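Local coordinates for NUDIX hydrolase (Nitrosomonas europaea, PDB 2B0V), which probably hydrolyses nucleoside di- and triphosphates and thiamine diphosphate, as a magnesium-dependent member of the NudJ subfamily of Nudix hydrolases, at residues 67-72 and 87-92. Numbering follows the deposited sequence.
Sequences EVLTGI and FTFSGQ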
loop_
_atom_site.group_PDB
_atom_site.type_symbol
_atom_site.label_atom_id
_atom_site.label_comp_id
_atom_site.label_asym_id
_atom_site.label_seq_id
_atom_site.Cartn_x
_atom_site.Cartn_y
_atom_site.Cartn_z
ATOM N N GLU A 67 -10.147 1.717 7.321
ATOM C CA GLU A 67 -11.574 2.066 7.333
ATOM C C GLU A 67 -12.419 1.212 6.369
ATOM O O GLU A 67 -13.531 0.821 6.700
ATOM C CB GLU A 67 -11.743 3.541 7.029
ATOM C CG GLU A 67 -11.055 4.434 8.108
ATOM C CD GLU A 67 -11.164 5.919 7.811
ATOM O OE1 GLU A 67 -10.768 6.368 6.715
ATOM O OE2 GLU A 67 -11.628 6.654 8.702
ATOM N N VAL A 68 -11.913 1.041 5.136
ATOM C CA VAL A 68 -12.598 0.293 4.049
ATOM C C VAL A 68 -11.602 -0.476 3.200
ATOM O O VAL A 68 -10.406 -0.124 3.154
ATOM C CB VAL A 68 -13.384 1.224 3.086
ATOM C CG1 VAL A 68 -14.559 1.910 3.793
ATOM C CG2 VAL A 68 -12.473 2.253 2.384
ATOM N N LEU A 69 -12.132 -1.492 2.513
ATOM C CA LEU A 69 -11.437 -2.148 1.414
ATOM C C LEU A 69 -11.766 -1.337 0.170
ATOM O O LEU A 69 -12.940 -0.953 -0.037
ATOM C CB LEU A 69 -11.992 -3.557 1.269
ATOM C CG LEU A 69 -11.389 -4.425 0.194
ATOM C CD1 LEU A 69 -9.977 -4.844 0.643
ATOM C CD2 LEU A 69 -12.349 -5.633 0.046
ATOM N N THR A 70 -10.766 -1.089 -0.664
ATOM C CA THR A 70 -11.033 -0.361 -1.905
ATOM C C THR A 70 -10.967 -1.236 -3.150
ATOM O O THR A 70 -11.572 -0.875 -4.175
ATOM C CB THR A 70 -10.104 0.851 -2.105
ATOM O OG1 THR A 70 -8.740 0.408 -2.084
ATOM C CG2 THR A 70 -10.325 1.878 -0.998
ATOM N N GLY A 71 -10.230 -2.346 -3.091
ATOM C CA GLY A 71 -10.191 -3.262 -4.224
ATOM C C GLY A 71 -9.222 -4.395 -3.985
ATOM O O GLY A 71 -8.370 -4.308 -3.100
ATOM N N ILE A 72 -9.416 -5.482 -4.735
ATOM C CA ILE A 72 -8.475 -6.612 -4.704
ATOM C C ILE A 72 -8.007 -6.855 -6.123
ATOM O O ILE A 72 -8.831 -7.072 -7.004
ATOM C CB ILE A 72 -9.203 -7.866 -4.173
ATOM C CG1 ILE A 72 -9.780 -7.566 -2.777
ATOM C CG2 ILE A 72 -8.224 -9.089 -4.129
ATOM C CD1 ILE A 72 -10.724 -8.692 -2.240
ATOM N N PHE A 87 -4.559 -6.857 -1.752
ATOM C CA PHE A 87 -5.734 -6.297 -1.042
ATOM C C PHE A 87 -5.422 -4.878 -0.676
ATOM O O PHE A 87 -4.472 -4.664 0.060
ATOM C CB PHE A 87 -5.952 -7.056 0.252
ATOM C CG PHE A 87 -6.502 -8.458 0.041
ATOM C CD1 PHE A 87 -7.861 -8.732 0.293
ATOM C CD2 PHE A 87 -5.650 -9.491 -0.415
ATOM C CE1 PHE A 87 -8.378 -10.038 0.081
ATOM C CE2 PHE A 87 -6.153 -10.810 -0.633
ATOM C CZ PHE A 87 -7.512 -11.078 -0.388
ATOM N N THR A 88 -6.258 -3.934 -1.145
ATOM C CA THR A 88 -5.940 -2.500 -0.966
ATOM C C THR A 88 -7.001 -1.931 -0.045
ATOM O O THR A 88 -8.195 -2.180 -0.235
ATOM C CB THR A 88 -5.988 -1.793 -2.319
ATOM O OG1 THR A 88 -5.106 -2.476 -3.221
ATOM C CG2 THR A 88 -5.531 -0.379 -2.152
ATOM N N PHE A 89 -6.546 -1.171 0.949
ATOM C CA PHE A 89 -7.451 -0.564 1.935
ATOM C C PHE A 89 -7.267 0.930 1.960
ATOM O O PHE A 89 -6.148 1.418 1.715
ATOM C CB PHE A 89 -7.127 -1.100 3.339
ATOM C CG PHE A 89 -7.306 -2.573 3.432
ATOM C CD1 PHE A 89 -8.526 -3.097 3.829
ATOM C CD2 PHE A 89 -6.238 -3.437 3.124
ATOM C CE1 PHE A 89 -8.693 -4.488 3.906
ATOM C CE2 PHE A 89 -6.388 -4.793 3.204
ATOM C CZ PHE A 89 -7.610 -5.325 3.591
ATOM N N SER A 90 -8.318 1.665 2.338
ATOM C CA SER A 90 -8.164 3.090 2.646
ATOM C C SER A 90 -8.385 3.290 4.148
ATOM O O SER A 90 -9.142 2.535 4.804
ATOM C CB SER A 90 -9.170 3.923 1.826
ATOM O OG SER A 90 -9.075 5.286 2.163
ATOM N N GLY A 91 -7.723 4.300 4.692
ATOM C CA GLY A 91 -7.917 4.628 6.087
ATOM C C GLY A 91 -7.180 5.891 6.453
ATOM O O GLY A 91 -6.646 6.600 5.577
ATOM N N GLN A 92 -7.172 6.172 7.747
ATOM C CA GLN A 92 -6.468 7.332 8.273
ATOM C C GLN A 92 -5.120 6.988 8.854
ATOM O O GLN A 92 -4.906 5.870 9.364
ATOM C CB GLN A 92 -7.264 7.937 9.396
ATOM C CG GLN A 92 -8.661 8.396 9.045
ATOM C CD GLN A 92 -9.370 8.973 10.262
ATOM O OE1 GLN A 92 -8.848 9.876 10.922
ATOM N NE2 GLN A 92 -10.553 8.435 10.582
HETATM O O HOH W 1 -11.182 5.879 3.945
#
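L69 lays its CD1 methyl over one face of the F89 ring, 3.9 Å from the ring centroid and offset toward the rim, a CH-pi contact between the two strands of an antiparallel hairpin. The pair illustrates how a classic bulge, by setting two residues opposite one, shifts the register of a ladder: T70 points toward the partner strand while L69 and I72 stay on the aromatic face. L69 CG is anti to the backbone N (chi1 -179°), and with chi2 at 73° CD1 swings toward 87-92, to 3.3 Å from T88 O. On the same sheet face I72 and F87 run side by side: I72 CG2 sits over the centre of the F87 ring, while I72 CD1 comes within 3.6 Å of F87 CE1.

Two such bulges interrupt the ladder. At one, E67 and V68 both donate backbone N-H groups to S90 O; at the other, T70 and G71 face T88, and T70 CG2 lies 3.7 Å from S90 CB. E67, extended beyond CG, takes a bond from Q92 NE2 to its OE2 (2.8 Å), the donor standing above the carboxylate plane, while a water links E67 OE1 to S90 OG.

With F89 cut back to an alanine, L69 CD1 would probably lose the ring face it rests on, and a gap is likely to open against helix 48-60. I48, I49 and C52 of that helix touch F89 here, helix 128-137 packs against T70, T88 and S90, and strand 8-17 continues the Nudix-domain sheet beyond 87-92.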